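PDB 2WB0: E2A dna-binding protein from Human adenovirus 5, which binds single-stranded DNA and, by forming multimers, unwinds the template without ATP during the elongation phase of viral strand-displacement replication. Local coordinates for residues A96-R101 with K110-S115; H214-M219 with V326-W331. All blocks are in the same frame, centred on the assembly; numbering follows the deposited sequence.

Contact 1: A96-R101 with K110-S115; sequences ALWLHR and KCLHGS. With ZN (zinc ion), chain B.
The first zinc site of the DNA-binding domain rests here against the end of strand 95-99, where L112 and K110 of the zinc loop pack on W98 and R101. C111 and H113 supply two of the four zinc ligands, through C111 SG and H113 ND1. C166 and C182 complete the site. The two ligands sit within a type I turn from C111 to G114, closed by G114 N bonding to C111 O. The tip of L112, between the ligands, reaches W98. Its CD1 lies over the six-membered ring of W98, 3.5 Å from the centroid and 9° off the ring normal, a CH-pi contact. H100 CB covers the opposite face, so the indole is sandwiched. K110 O approaches the ring edge near its plane, 3.4 Å from W98 CZ2. The W98 side chain leaves the strand with CG anti to its own N (chi1 169°), which carries the indole across to the zinc loop.

A water ties the pieces together. It accepts from W98 NE1 at 3.0 Å and donates to both H100 O and C111 O. The water therefore satisfies the indole N-H and bridges the strand end to the zinc turn.

The K110 chain runs past R101, with CD 3.6 Å from R101 CB. A bend at its last torsion turns K110 NZ to R101 O, and the two form a hydrogen bond of 2.7 Å. E108 is a second partner of NZ, through a salt bridge. The bond to R101 O lies in the carbonyl plane, with a C=O...N angle of 148°.

Contact 2: H214-M219 with V326-W331; sequences HGHLLM and VPEFKW
H216 NE2 faces the carboxylate of E328, with E328 OE1 at 3.3 Å and E328 OE2 at 3.4 Å. This is the polar end of a contact between strand 216-220 and the irregular segment 326-331, which follows helix 300-315. The strand belongs to a two-stranded antiparallel sheet with strand 95-99. Residues 326-329 run nearly at right angles to 216-219; their end-to-end directions are 98° apart.

The imidazole presents its edge, near its own plane, to E328 OE1. The ring and carboxylate planes are 81° apart, so the two flat groups do not stack. A bend at chi2 of E328 turns the carboxylate toward H216.

The rest of the contact is apolar. L218 and V326 cross at about a right angle, and L218 CD2 meets V326 CG1 at 4.0 Å. L97 of the neighbouring strand lies against H216, L218 and V326.

M219 and F329 form a Met-aromatic contact at the other end. With chi1 at 65°, the M219 chain leaves the strand so that its methyl ends over the F329 ring. W98 packs against M219 as well, while L112 and H335 lie against F329. The M219 sulfur is farther off on the same face, with SD 5.4 Å from the F329 centroid. The methyl makes the closer approach, a CH-pi contact displaced toward the rim of the ring. Its carbon, M219 CE, is 4.0 Å from the F329 centroid, and the nearest ring atom to it is F329 CD1, at 3.7 Å from M219 CE.

How the contacts relate
Along the chain the contacts come in series. Contact 1 closes a short loop of eight residues, from the end of strand 95-99 to the first zinc ligands. Contact 2 opens later, at strand 216-220, and closes over 106 residues with a segment beyond helix 300-315. The loops neither cross nor nest. The contacts meet at strand 95-99, which pairs with strand 216-220; W98 O and L217 N are 2.7 Å apart, a probable hydrogen bond. L97 also has backbone bonds to P327 and F329. Further along, the W331 and H113 rings meet. The late segment 326-331 is thus tied to both the sheet and the first zinc site.

Contact 1: A96-R101 with K110-S115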
loop_
_atom_site.group_PDB
_atom_site.type_symbol
_atom_site.label_atom_id
_atom_site.label_comp_id
_atom_site.label_asym_id
_atom_site.label_seq_id
_atom_site.Cartn_x
_atom_site.Cartn_y
_atom_site.Cartn_z
ATOM N N ALA A 96 2.171 7.156 0.858
ATOM C CA ALA A 96 2.212 8.123 1.991
ATOM C C ALA A 96 2.688 7.373 3.251
ATOM O O ALA A 96 2.781 6.148 3.263
ATOM C CB ALA A 96 0.830 8.865 2.252
ATOM N N LEU A 97 3.065 8.138 4.266
ATOM C CA LEU A 97 3.492 7.640 5.516
ATOM C C LEU A 97 2.359 7.960 6.463
ATOM O O LEU A 97 2.108 9.175 6.717
ATOM C CB LEU A 97 4.677 8.469 5.965
ATOM C CG LEU A 97 6.035 7.979 5.476
ATOM C CD1 LEU A 97 6.228 6.841 4.362
ATOM C CD2 LEU A 97 7.160 9.021 5.542
ATOM N N TRP A 98 1.744 6.891 7.039
ATOM C CA TRP A 98 0.633 7.070 7.941
ATOM C C TRP A 98 1.100 6.796 9.382
ATOM O O TRP A 98 1.575 5.719 9.673
ATOM C CB TRP A 98 -0.529 6.168 7.528
ATOM C CG TRP A 98 -1.657 6.063 8.549
ATOM C CD1 TRP A 98 -2.189 7.065 9.352
ATOM C CD2 TRP A 98 -2.449 4.898 8.776
ATOM N NE1 TRP A 98 -3.228 6.552 10.106
ATOM C CE2 TRP A 98 -3.416 5.227 9.764
ATOM C CE3 TRP A 98 -2.394 3.584 8.267
ATOM C CZ2 TRP A 98 -4.279 4.274 10.315
ATOM C CZ3 TRP A 98 -3.289 2.619 8.787
ATOM C CH2 TRP A 98 -4.233 2.992 9.795
ATOM N N LEU A 99 0.968 7.792 10.274
ATOM C CA LEU A 99 1.362 7.629 11.674
ATOM C C LEU A 99 0.186 6.941 12.278
ATOM O O LEU A 99 -0.772 7.610 12.713
ATOM C CB LEU A 99 1.568 9.009 12.353
ATOM C CG LEU A 99 1.893 8.937 13.878
ATOM C CD1 LEU A 99 3.176 8.195 14.070
ATOM C CD2 LEU A 99 2.046 10.409 14.411
ATOM N N HIS A 100 0.209 5.608 12.297
ATOM C CA HIS A 100 -1.050 4.872 12.441
ATOM C C HIS A 100 -1.550 4.760 13.868
ATOM O O HIS A 100 -2.744 4.689 14.068
ATOM C CB HIS A 100 -0.913 3.442 11.861
ATOM C CG HIS A 100 0.308 2.711 12.326
ATOM N ND1 HIS A 100 0.347 1.932 13.483
ATOM C CD2 HIS A 100 1.543 2.653 11.782
ATOM C CE1 HIS A 100 1.572 1.443 13.607
ATOM N NE2 HIS A 100 2.314 1.860 12.581
ATOM N N ARG A 101 -0.640 4.654 14.848
ATOM C CA ARG A 101 -0.969 4.474 16.272
ATOM C C ARG A 101 -1.820 3.259 16.528
ATOM O O ARG A 101 -2.668 3.235 17.442
ATOM C CB ARG A 101 -1.633 5.748 16.852
ATOM C CG ARG A 101 -0.686 6.922 16.806
ATOM C CD ARG A 101 -1.147 8.132 17.579
ATOM N NE ARG A 101 -0.327 9.248 17.105
ATOM C CZ ARG A 101 -0.472 10.530 17.458
ATOM N NH1 ARG A 101 -1.413 10.895 18.325
ATOM N NH2 ARG A 101 0.339 11.459 16.953
ATOM N N LYS A 110 -6.711 2.540 15.342
ATOM C CA LYS A 110 -7.154 3.875 14.823
ATOM C C LYS A 110 -7.277 3.781 13.293
ATOM O O LYS A 110 -6.474 3.111 12.646
ATOM C CB LYS A 110 -6.178 5.009 15.225
ATOM C CG LYS A 110 -6.182 5.160 16.716
ATOM C CD LYS A 110 -5.158 6.094 17.241
ATOM C CE LYS A 110 -4.897 5.800 18.762
ATOM N NZ LYS A 110 -3.992 4.604 19.391
ATOM N N CYS A 111 -8.303 4.406 12.718
ATOM C CA CYS A 111 -8.473 4.434 11.276
ATOM C C CYS A 111 -7.735 5.580 10.637
ATOM O O CYS A 111 -6.966 6.269 11.294
ATOM C CB CYS A 111 -9.968 4.470 10.913
ATOM S SG CYS A 111 -10.731 6.052 11.289
ATOM N N LEU A 112 -7.946 5.783 9.337
ATOM C CA LEU A 112 -7.256 6.851 8.597
ATOM C C LEU A 112 -7.604 8.255 9.065
ATOM O O LEU A 112 -6.798 9.164 8.930
ATOM C CB LEU A 112 -7.560 6.727 7.113
ATOM C CG LEU A 112 -6.690 5.897 6.185
ATOM C CD1 LEU A 112 -5.369 5.220 6.718
ATOM C CD2 LEU A 112 -7.476 5.138 5.119
ATOM N N HIS A 113 -8.750 8.394 9.701
ATOM C CA HIS A 113 -9.135 9.636 10.319
ATOM C C HIS A 113 -8.257 9.971 11.501
ATOM O O HIS A 113 -8.216 11.131 11.935
ATOM C CB HIS A 113 -10.529 9.522 10.826
ATOM C CG HIS A 113 -11.552 9.632 9.756
ATOM N ND1 HIS A 113 -12.201 8.537 9.217
ATOM C CD2 HIS A 113 -12.064 10.727 9.150
ATOM C CE1 HIS A 113 -13.044 8.958 8.287
ATOM N NE2 HIS A 113 -12.960 10.276 8.211
ATOM N N GLY A 114 -7.589 8.959 12.045
ATOM C CA GLY A 114 -6.767 9.088 13.243
ATOM C C GLY A 114 -7.553 8.912 14.544
ATOM O O GLY A 114 -7.037 9.142 15.641
ATOM N N SER A 115 -8.812 8.532 14.425
ATOM C CA SER A 115 -9.661 8.265 15.569
ATOM C C SER A 115 -9.803 6.788 15.824
ATOM O O SER A 115 -9.659 5.926 14.918
ATOM C CB SER A 115 -11.060 8.876 15.380
ATOM O OG SER A 115 -11.593 8.602 14.104
HETATM ZN ZN ZN B . -12.093 6.503 9.519
HETATM O O HOH W 1 -4.523 6.627 12.797
#

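Contact 2: H214-M219 with V326-W331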
loop_
_atom_site.group_PDB
_atom_site.type_symbol
_atom_site.label_atom_id
_atom_site.label_comp_id
_atom_site.label_asym_id
_atom_site.label_seq_id
_atom_site.Cartn_x
_atom_site.Cartn_y
_atom_site.Cartn_z
ATOM N N HIS A 214 9.535 4.862 13.118
ATOM C CA HIS A 214 9.162 3.529 13.522
ATOM C C HIS A 214 7.654 3.359 13.703
ATOM O O HIS A 214 7.154 2.241 13.658
ATOM C CB HIS A 214 9.799 3.150 14.889
ATOM C CG HIS A 214 11.222 2.655 14.799
ATOM N ND1 HIS A 214 12.092 2.703 15.876
ATOM C CD2 HIS A 214 11.916 2.084 13.780
ATOM C CE1 HIS A 214 13.258 2.186 15.525
ATOM N NE2 HIS A 214 13.185 1.820 14.254
ATOM N N GLY A 215 6.976 4.473 13.937
ATOM C CA GLY A 215 5.515 4.517 14.062
ATOM C C GLY A 215 4.784 4.831 12.749
ATOM O O GLY A 215 3.589 4.937 12.747
ATOM N N HIS A 216 5.490 5.081 11.663
ATOM C CA HIS A 216 4.840 5.360 10.361
ATOM C C HIS A 216 4.648 4.106 9.517
ATOM O O HIS A 216 5.546 3.275 9.431
ATOM C CB HIS A 216 5.696 6.357 9.582
ATOM C CG HIS A 216 5.583 7.769 10.093
ATOM N ND1 HIS A 216 6.346 8.247 11.139
ATOM C CD2 HIS A 216 4.806 8.801 9.685
ATOM C CE1 HIS A 216 6.005 9.503 11.391
ATOM N NE2 HIS A 216 5.061 9.857 10.531
ATOM N N LEU A 217 3.514 4.001 8.807
ATOM C CA LEU A 217 3.376 2.897 7.875
ATOM C C LEU A 217 3.529 3.489 6.456
ATOM O O LEU A 217 2.786 4.395 6.065
ATOM C CB LEU A 217 1.977 2.229 8.026
ATOM C CG LEU A 217 1.554 1.228 6.924
ATOM C CD1 LEU A 217 2.540 -0.024 6.838
ATOM C CD2 LEU A 217 0.041 0.764 7.082
ATOM N N LEU A 218 4.440 2.923 5.679
ATOM C CA LEU A 218 4.521 3.270 4.289
ATOM C C LEU A 218 3.417 2.497 3.609
ATOM O O LEU A 218 3.403 1.249 3.652
ATOM C CB LEU A 218 5.822 2.718 3.750
ATOM C CG LEU A 218 6.413 3.060 2.402
ATOM C CD1 LEU A 218 7.194 2.012 1.701
ATOM C CD2 LEU A 218 5.905 4.224 1.518
ATOM N N MET A 219 2.524 3.227 2.976
ATOM C CA MET A 219 1.319 2.638 2.342
ATOM C C MET A 219 1.075 3.243 0.993
ATOM O O MET A 219 1.351 4.439 0.768
ATOM C CB MET A 219 0.100 2.844 3.257
ATOM C CG MET A 219 -0.330 4.364 3.484
ATOM S SD MET A 219 -1.727 4.473 4.634
ATOM C CE MET A 219 -2.553 5.818 3.847
ATOM N N VAL A 326 8.466 10.616 0.858
ATOM C CA VAL A 326 7.097 10.096 0.700
ATOM C C VAL A 326 6.217 10.953 1.581
ATOM O O VAL A 326 6.501 11.047 2.784
ATOM C CB VAL A 326 7.037 8.667 1.205
ATOM C CG1 VAL A 326 5.613 8.142 1.032
ATOM C CG2 VAL A 326 8.039 7.834 0.410
ATOM N N PRO A 327 5.153 11.566 1.038
ATOM C CA PRO A 327 4.339 12.541 1.775
ATOM C C PRO A 327 3.707 11.931 3.024
ATOM O O PRO A 327 3.210 10.780 2.986
ATOM C CB PRO A 327 3.206 12.873 0.817
ATOM C CG PRO A 327 3.557 12.343 -0.449
ATOM C CD PRO A 327 4.723 11.449 -0.373
ATOM N N GLU A 328 3.699 12.704 4.102
ATOM C CA GLU A 328 3.061 12.244 5.316
ATOM C C GLU A 328 1.582 12.221 5.030
ATOM O O GLU A 328 1.072 13.132 4.408
ATOM C CB GLU A 328 3.368 13.189 6.484
ATOM C CG GLU A 328 4.291 12.591 7.495
ATOM C CD GLU A 328 3.566 12.295 8.831
ATOM O OE1 GLU A 328 2.667 11.286 8.818
ATOM O OE2 GLU A 328 3.835 12.940 9.863
ATOM N N PHE A 329 0.880 11.165 5.446
ATOM C CA PHE A 329 -0.543 11.100 5.215
ATOM C C PHE A 329 -1.286 12.058 6.131
ATOM O O PHE A 329 -1.004 12.158 7.334
ATOM C CB PHE A 329 -1.087 9.686 5.507
ATOM C CG PHE A 329 -2.559 9.553 5.237
ATOM C CD1 PHE A 329 -3.012 9.482 3.926
ATOM C CD2 PHE A 329 -3.495 9.492 6.278
ATOM C CE1 PHE A 329 -4.362 9.358 3.650
ATOM C CE2 PHE A 329 -4.823 9.383 6.021
ATOM C CZ PHE A 329 -5.280 9.246 4.675
ATOM N N LYS A 330 -2.236 12.753 5.558
ATOM C CA LYS A 330 -3.153 13.649 6.320
ATOM C C LYS A 330 -4.551 13.339 5.870
ATOM O O LYS A 330 -4.779 13.277 4.649
ATOM C CB LYS A 330 -2.866 15.126 5.910
ATOM C CG LYS A 330 -1.428 15.582 6.196
ATOM C CD LYS A 330 -0.953 16.757 5.212
ATOM C CE LYS A 330 -0.806 18.110 5.923
ATOM N NZ LYS A 330 0.039 19.097 5.137
ATOM N N TRP A 331 -5.509 13.209 6.798
ATOM C CA TRP A 331 -6.869 12.876 6.376
ATOM C C TRP A 331 -7.422 14.074 5.608
ATOM O O TRP A 331 -7.202 15.211 6.025
ATOM C CB TRP A 331 -7.810 12.569 7.582
ATOM C CG TRP A 331 -9.195 12.377 7.039
ATOM C CD1 TRP A 331 -10.279 13.226 7.120
ATOM C CD2 TRP A 331 -9.607 11.263 6.238
ATOM N NE1 TRP A 331 -11.335 12.700 6.381
ATOM C CE2 TRP A 331 -10.932 11.491 5.843
ATOM C CE3 TRP A 331 -8.942 10.105 5.775
ATOM C CZ2 TRP A 331 -11.624 10.595 5.030
ATOM C CZ3 TRP A 331 -9.673 9.185 4.954
ATOM C CH2 TRP A 331 -10.977 9.472 4.594
#